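Local atomic coordinates of putative uncharacterized protein TTHA0988 (Thermus thermophilus, PDB entry 3OEP), a protein that is of unknown function, a KipI-KipA homologue with cyclophilin-like regions that is probably not an allophanate hydrolase. Residues Gln399-Gly402 and Glu403-Arg406; Ala470-Pro474 and Arg475-Leu479; Leu96-Ser99 and Leu100-Lys104. One frame throughout, in Å; residues are numbered along the deposited sequence.

Contact 1: residues Gln399-Gly402 and Glu403-Arg406; sequences QFAG and EAFR
Phe-400 and Phe-405 meet across the first turn of a surface helix, a hydrophobic staple at the N-terminus of helix 402-408. Ala-401 takes the N-cap position of this helix, which follows strand 390-396 in the cyclophilin-like half of the chain that belongs to the carboxyltransferase A and B family. The staple joins the residue before the N-cap to the fourth residue of the helix. The two rings lie obliquely, with their planes inclined at 47° and their centroids 5.7 Å apart. One corner of the Phe-400 ring does most of the touching. Its CE2 sits near CG and CD2 of Phe-405 as well as its CB, so the contact falls on the root of the second side chain and the near side of its ring. Phe-400 holds its CG anti to the backbone N (chi1 177°), and this carries the ring forward along the chain to the helix. Both phenylalanines also touch a crystal neighbour.

The backbone starts the helix in the usual way. Phe-405 N donates to Ala-401 O at 3.0 Å, and Arg-406 N donates to Gly-402 O at 2.9 Å. Beside the N-cap, Ala-401 CB lies 4.1 Å from Ala-404 CB. Ala-404 is buried and rests on Pro-469 of strand 467-472. Gln-399 ties the start of the loop to the same strand, with its OE1 accepting from Lys-468 N, while its NE2 donates to Glu-438 OE1. The tightest apolar approach between the two phenylalanines is Phe-400 CE2 to Phe-405 CB, at 3.6 Å.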
loop_
_atom_site.group_PDB
_atom_site.type_symbol
_atom_site.label_atom_id
_atom_site.label_comp_id
_atom_site.label_asym_id
_atom_site.label_seq_id
_atom_site.Cartn_x
_atom_site.Cartn_y
_atom_site.Cartn_z
ATOM N N GLN A 399 12.138 -14.343 -6.395
ATOM C CA GLN A 399 13.549 -14.235 -6.772
ATOM C C GLN A 399 14.425 -15.054 -5.825
ATOM O O GLN A 399 15.540 -14.654 -5.488
ATOM C CB GLN A 399 14.001 -12.775 -6.778
ATOM C CG GLN A 399 13.453 -11.962 -7.941
ATOM C CD GLN A 399 12.022 -11.541 -7.749
ATOM O OE1 GLN A 399 11.659 -10.987 -6.706
ATOM N NE2 GLN A 399 11.187 -11.798 -8.759
ATOM N N PHE A 400 13.913 -16.207 -5.413
ATOM C CA PHE A 400 14.639 -17.090 -4.516
ATOM C C PHE A 400 16.070 -17.332 -4.994
ATOM O O PHE A 400 16.320 -17.575 -6.182
ATOM C CB PHE A 400 13.913 -18.433 -4.382
ATOM C CG PHE A 400 14.638 -19.424 -3.522
ATOM C CD1 PHE A 400 15.555 -20.307 -4.076
ATOM C CD2 PHE A 400 14.414 -19.463 -2.157
ATOM C CE1 PHE A 400 16.229 -21.220 -3.273
ATOM C CE2 PHE A 400 15.088 -20.368 -1.356
ATOM C CZ PHE A 400 15.988 -21.250 -1.918
ATOM N N ALA A 401 16.993 -17.256 -4.046
ATOM C CA ALA A 401 18.371 -17.672 -4.234
ATOM C C ALA A 401 18.768 -18.385 -2.960
ATOM O O ALA A 401 18.513 -17.878 -1.868
ATOM C CB ALA A 401 19.270 -16.463 -4.466
ATOM N N GLY A 402 19.365 -19.562 -3.090
ATOM C CA GLY A 402 19.751 -20.349 -1.931
ATOM C C GLY A 402 20.627 -19.583 -0.957
ATOM O O GLY A 402 20.423 -19.646 0.257
ATOM N N GLU A 403 21.601 -18.847 -1.486
ATOM C CA GLU A 403 22.521 -18.089 -0.621
ATOM C C GLU A 403 21.828 -16.959 0.144
ATOM O O GLU A 403 22.216 -16.637 1.273
ATOM C CB GLU A 403 23.712 -17.552 -1.422
ATOM C CG GLU A 403 24.684 -18.637 -1.878
ATOM C CD GLU A 403 25.215 -19.496 -0.729
ATOM O OE1 GLU A 403 25.517 -18.944 0.354
ATOM O OE2 GLU A 403 25.325 -20.728 -0.908
ATOM N N ALA A 404 20.803 -16.366 -0.462
ATOM C CA ALA A 404 20.001 -15.350 0.212
ATOM C C ALA A 404 19.186 -15.987 1.333
ATOM O O ALA A 404 19.141 -15.468 2.439
ATOM C CB ALA A 404 19.084 -14.639 -0.782
ATOM N N PHE A 405 18.552 -17.122 1.046
ATOM C CA PHE A 405 17.748 -17.823 2.048
ATOM C C PHE A 405 18.629 -18.252 3.226
ATOM O O PHE A 405 18.252 -18.103 4.391
ATOM C CB PHE A 405 17.053 -19.037 1.411
ATOM C CG PHE A 405 15.889 -19.563 2.204
ATOM C CD1 PHE A 405 16.057 -20.624 3.086
ATOM C CD2 PHE A 405 14.621 -19.014 2.049
ATOM C CE1 PHE A 405 14.984 -21.114 3.822
ATOM C CE2 PHE A 405 13.539 -19.503 2.776
ATOM C CZ PHE A 405 13.722 -20.557 3.663
ATOM N N ARG A 406 19.817 -18.755 2.907
ATOM C CA ARG A 406 20.783 -19.185 3.904
ATOM C C ARG A 406 21.210 -18.010 4.788
ATOM O O ARG A 406 21.229 -18.127 6.012
ATOM C CB ARG A 406 22.000 -19.797 3.210
ATOM C CG ARG A 406 22.958 -20.508 4.125
ATOM C CD ARG A 406 24.058 -21.167 3.315
ATOM N NE ARG A 406 25.135 -21.649 4.174
ATOM C CZ ARG A 406 25.115 -22.783 4.875
ATOM N NH1 ARG A 406 26.160 -23.096 5.629
ATOM N NH2 ARG A 406 24.066 -23.606 4.832
#

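Contact 2: residues Ala470-Pro474 and Arg475-Leu479; sequences ALVDP and RDLWL
Arg-475 grips the carboxylate of Asp-473 side-on, with NE and NH2 each meeting one oxygen in a salt bridge. NH2 of Arg-475 donates to OD1 of Asp-473 at 2.9 Å, and NE of Arg-475 donates to OD2 of Asp-473 at 3.0 Å. Both oxygens lie close to the guanidinium plane. The carboxylate is turned against that plane by 35°, and both nitrogens meet it on the syn side but well out of its own plane. OD2 of Asp-473 takes a second bond through its anti lone pair, from Arg-475 N at 2.9 Å. This bond closes an Asx turn between strand 467-472 and helix 477-480. Three N-H groups of one residue therefore fix the rotation of the carboxylate. The arginine chain bends at chi3 (-72°), which brings the guanidinium back to the aspartate.

The turn behind this grip is closed by the backbone. Asp-476 N donates to Asp-473 O at 2.9 Å, and Leu-477 N makes a weak bond to Pro-474 O. Water 1 extends the turn by donating to Pro-474 O and accepting from Trp-478 N. On the apolar side, Leu-477 CD2 packs 4.0 Å from Val-472 CG1, and Leu-477 CD1 lies over CA of Pro-474.

Farther out, Asp-476 OD1 forms a salt bridge with Arg-393 NH2, and Trp-478 makes a cation-pi contact with Arg-384. Within the cyclophilin-like sheet, strand 467-472 lies between 390-396 and 444-447, while Leu-479 of the helix rests on Leu-392 of strand 390-396.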
loop_
_atom_site.group_PDB
_atom_site.type_symbol
_atom_site.label_atom_id
_atom_site.label_comp_id
_atom_site.label_asym_id
_atom_site.label_seq_id
_atom_site.Cartn_x
_atom_site.Cartn_y
_atom_site.Cartn_z
ATOM N N ALA A 470 12.656 -14.206 -0.473
ATOM C CA ALA A 470 11.845 -14.917 0.493
ATOM C C ALA A 470 10.568 -14.147 0.797
ATOM O O ALA A 470 10.442 -12.967 0.448
ATOM C CB ALA A 470 12.640 -15.149 1.770
ATOM N N LEU A 471 9.634 -14.846 1.433
ATOM C CA LEU A 471 8.384 -14.291 1.926
ATOM C C LEU A 471 8.212 -14.715 3.372
ATOM O O LEU A 471 8.457 -15.871 3.710
ATOM C CB LEU A 471 7.190 -14.850 1.140
ATOM C CG LEU A 471 7.233 -14.876 -0.381
ATOM C CD1 LEU A 471 6.019 -15.628 -0.926
ATOM C CD2 LEU A 471 7.286 -13.470 -0.921
ATOM N N VAL A 472 7.769 -13.799 4.226
ATOM C CA VAL A 472 7.337 -14.189 5.565
ATOM C C VAL A 472 5.995 -14.910 5.462
ATOM O O VAL A 472 5.071 -14.444 4.780
ATOM C CB VAL A 472 7.213 -12.980 6.508
ATOM C CG1 VAL A 472 6.611 -13.405 7.855
ATOM C CG2 VAL A 472 8.583 -12.329 6.706
ATOM N N ASP A 473 5.903 -16.053 6.130
ATOM C CA ASP A 473 4.679 -16.848 6.196
ATOM C C ASP A 473 3.517 -15.958 6.648
ATOM O O ASP A 473 3.642 -15.258 7.643
ATOM C CB ASP A 473 4.883 -17.999 7.181
ATOM C CG ASP A 473 3.793 -19.048 7.104
ATOM O OD1 ASP A 473 4.116 -20.220 6.794
ATOM O OD2 ASP A 473 2.619 -18.719 7.359
ATOM N N PRO A 474 2.386 -15.982 5.915
ATOM C CA PRO A 474 1.255 -15.120 6.293
ATOM C C PRO A 474 0.790 -15.297 7.743
ATOM O O PRO A 474 0.282 -14.345 8.340
ATOM C CB PRO A 474 0.148 -15.526 5.308
ATOM C CG PRO A 474 0.578 -16.815 4.729
ATOM C CD PRO A 474 2.069 -16.803 4.735
ATOM N N ARG A 475 0.982 -16.488 8.306
ATOM C CA ARG A 475 0.633 -16.747 9.715
ATOM C C ARG A 475 1.438 -15.925 10.731
ATOM O O ARG A 475 1.020 -15.799 11.887
ATOM C CB ARG A 475 0.777 -18.240 10.036
ATOM C CG ARG A 475 -0.230 -19.114 9.325
ATOM C CD ARG A 475 0.083 -20.595 9.504
ATOM N NE ARG A 475 1.267 -20.989 8.740
ATOM C CZ ARG A 475 1.734 -22.233 8.663
ATOM N NH1 ARG A 475 1.126 -23.229 9.301
ATOM N NH2 ARG A 475 2.819 -22.484 7.943
ATOM N N ASP A 476 2.574 -15.372 10.312
ATOM C CA ASP A 476 3.449 -14.598 11.197
ATOM C C ASP A 476 3.437 -13.095 10.911
ATOM O O ASP A 476 4.136 -12.329 11.574
ATOM C CB ASP A 476 4.891 -15.122 11.098
ATOM C CG ASP A 476 5.030 -16.558 11.571
ATOM O OD1 ASP A 476 4.266 -16.971 12.474
ATOM O OD2 ASP A 476 5.910 -17.280 11.042
ATOM N N LEU A 477 2.661 -12.661 9.923
ATOM C CA LEU A 477 2.639 -11.247 9.557
ATOM C C LEU A 477 2.109 -10.344 10.668
ATOM O O LEU A 477 2.525 -9.188 10.771
ATOM C CB LEU A 477 1.831 -11.037 8.274
ATOM C CG LEU A 477 2.543 -11.503 7.010
ATOM C CD1 LEU A 477 1.606 -11.409 5.816
ATOM C CD2 LEU A 477 3.813 -10.692 6.785
ATOM N N TRP A 478 1.199 -10.862 11.499
ATOM C CA TRP A 478 0.642 -10.075 12.609
ATOM C C TRP A 478 1.740 -9.569 13.544
ATOM O O TRP A 478 1.640 -8.473 14.096
ATOM C CB TRP A 478 -0.410 -10.876 13.399
ATOM C CG TRP A 478 0.163 -11.974 14.254
ATOM C CD1 TRP A 478 0.508 -13.230 13.847
ATOM C CD2 TRP A 478 0.460 -11.914 15.659
ATOM N NE1 TRP A 478 1.007 -13.954 14.903
ATOM C CE2 TRP A 478 0.990 -13.169 16.027
ATOM C CE3 TRP A 478 0.344 -10.919 16.636
ATOM C CZ2 TRP A 478 1.394 -13.457 17.334
ATOM C CZ3 TRP A 478 0.734 -11.209 17.934
ATOM C CH2 TRP A 478 1.254 -12.467 18.272
ATOM N N LEU A 479 2.799 -10.359 13.717
ATOM C CA LEU A 479 3.918 -9.947 14.550
ATOM C C LEU A 479 4.560 -8.676 14.014
ATOM O O LEU A 479 4.910 -7.785 14.786
ATOM C CB LEU A 479 4.965 -11.059 14.655
ATOM C CG LEU A 479 4.547 -12.321 15.409
ATOM C CD1 LEU A 479 5.555 -13.433 15.140
ATOM C CD2 LEU A 479 4.426 -12.056 16.900
HETATM O O HOH W 1 -0.638 -13.104 10.583
#

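Contact 3: residues Leu96-Ser99 and Leu100-Lys104; sequences LGLS and LEAVK
Ser-99 touches the root of Glu-101, with its OG 4.1 Å from Glu-101 CB, and the carboxylate of Glu-101 is the flat group here. Lys-104 NZ meets OE2 of Glu-101 at 2.8 Å, on the syn side and 30° out of the carboxylate plane. This salt bridge spans three residues along the helix. The glutamate chain is bent at chi2 (-63°), while the lysine chain is extended. Lys-104 NZ has a second carboxylate partner, Glu-199 OE2, so the ammonium group links the helix to strand 194-199.

Ser-99 is the N-cap of helix 100-108. Its OG accepts from Ala-102 N at 2.9 Å, a capping bond. The hydroxyl stands between the backbone N and the carbonyl carbon (chi1 75°), from where it reaches into the first turn. Ser-99 O accepts from Val-103 N at 3.1 Å.

The loop comes from helix 89-96, which ends in a Schellman motif with Gly-97 at positive phi. Leu-98 points toward the new helix and packs on Val-103 as a hydrophobic staple, the side chains crossing at about a right angle. The two branches of the leucine divide the work: CD1 of Leu-98 lies 3.9 Å from CG2 of Val-103, and its CD2 lies 4.1 Å from CB of Ala-102. Val-103 is buried and also touches Leu-89 and Ala-93 of helix 89-96.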
loop_
_atom_site.group_PDB
_atom_site.type_symbol
_atom_site.label_atom_id
_atom_site.label_comp_id
_atom_site.label_asym_id
_atom_site.label_seq_id
_atom_site.Cartn_x
_atom_site.Cartn_y
_atom_site.Cartn_z
ATOM N N LEU A 96 23.656 12.392 -23.939
ATOM C CA LEU A 96 23.257 11.615 -25.116
ATOM C C LEU A 96 23.766 12.198 -26.431
ATOM O O LEU A 96 23.524 11.618 -27.492
ATOM C CB LEU A 96 21.730 11.492 -25.168
ATOM C CG LEU A 96 21.103 10.650 -24.055
ATOM C CD1 LEU A 96 19.594 10.813 -24.057
ATOM C CD2 LEU A 96 21.505 9.175 -24.191
ATOM N N GLY A 97 24.473 13.326 -26.365
ATOM C CA GLY A 97 24.990 13.991 -27.555
ATOM C C GLY A 97 23.904 14.624 -28.401
ATOM O O GLY A 97 24.058 14.767 -29.613
ATOM N N LEU A 98 22.809 15.017 -27.754
ATOM C CA LEU A 98 21.631 15.540 -28.444
ATOM C C LEU A 98 21.424 17.020 -28.148
ATOM O O LEU A 98 21.829 17.516 -27.094
ATOM C CB LEU A 98 20.388 14.779 -27.983
ATOM C CG LEU A 98 20.302 13.292 -28.308
ATOM C CD1 LEU A 98 19.195 12.622 -27.491
ATOM C CD2 LEU A 98 20.073 13.099 -29.796
ATOM N N SER A 99 20.766 17.714 -29.070
ATOM C CA SER A 99 20.260 19.055 -28.797
ATOM C C SER A 99 19.031 18.949 -27.896
ATOM O O SER A 99 18.413 17.885 -27.792
ATOM C CB SER A 99 19.886 19.767 -30.092
ATOM O OG SER A 99 18.669 19.269 -30.621
ATOM N N LEU A 100 18.671 20.060 -27.259
ATOM C CA LEU A 100 17.476 20.107 -26.419
ATOM C C LEU A 100 16.241 19.768 -27.245
ATOM O O LEU A 100 15.399 18.978 -26.821
ATOM C CB LEU A 100 17.322 21.490 -25.771
ATOM C CG LEU A 100 18.187 21.817 -24.547
ATOM C CD1 LEU A 100 19.557 21.164 -24.600
ATOM C CD2 LEU A 100 18.316 23.332 -24.384
ATOM N N GLU A 101 16.147 20.339 -28.443
ATOM C CA GLU A 101 15.014 20.062 -29.313
ATOM C C GLU A 101 14.986 18.610 -29.787
ATOM O O GLU A 101 13.911 18.042 -29.967
ATOM C CB GLU A 101 14.989 21.027 -30.500
ATOM C CG GLU A 101 14.684 22.477 -30.096
ATOM C CD GLU A 101 13.306 22.659 -29.466
ATOM O OE1 GLU A 101 12.313 22.146 -30.024
ATOM O OE2 GLU A 101 13.215 23.322 -28.412
ATOM N N ALA A 102 16.162 18.010 -29.979
ATOM C CA ALA A 102 16.242 16.611 -30.389
ATOM C C ALA A 102 15.698 15.696 -29.294
ATOM O O ALA A 102 15.003 14.733 -29.593
ATOM C CB ALA A 102 17.677 16.229 -30.743
ATOM N N VAL A 103 16.022 15.999 -28.036
ATOM C CA VAL A 103 15.462 15.251 -26.907
ATOM C C VAL A 103 13.933 15.324 -26.891
ATOM O O VAL A 103 13.250 14.303 -26.765
ATOM C CB VAL A 103 16.001 15.745 -25.549
ATOM C CG1 VAL A 103 15.207 15.112 -24.397
ATOM C CG2 VAL A 103 17.477 15.423 -25.426
ATOM N N LYS A 104 13.397 16.533 -27.011
ATOM C CA LYS A 104 11.947 16.717 -27.035
ATOM C C LYS A 104 11.292 15.937 -28.166
ATOM O O LYS A 104 10.267 15.280 -27.971
ATOM C CB LYS A 104 11.593 18.188 -27.198
ATOM C CG LYS A 104 12.002 19.092 -26.061
ATOM C CD LYS A 104 11.474 20.491 -26.378
ATOM C CE LYS A 104 12.208 21.594 -25.680
ATOM N NZ LYS A 104 11.660 22.882 -26.186
#

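Overall arrangement
The contacts follow the chain in the order 3, 1, 2. Contact 3 joins helices 89-96 and 100-108 in the region of the carboxyltransferase C and D family. Contacts 1 and 2 lie in the region of the A and B family, at two ends of one piece of sheet. Contact 1 follows strand 390-396. Contact 2 begins on the end of its antiparallel neighbour, strand 467-472, and runs on into helix 477-480. Their centres are about 17 Å apart and their nearest atoms about 4 Å, without touching. Contact 3 lies far off, with its centre about 43 Å from that of contact 1 and about 49 Å from that of contact 2. The three thus sample both cyclophilin-like regions, consistent with a KipI-KipA homologue that carries both in one chain.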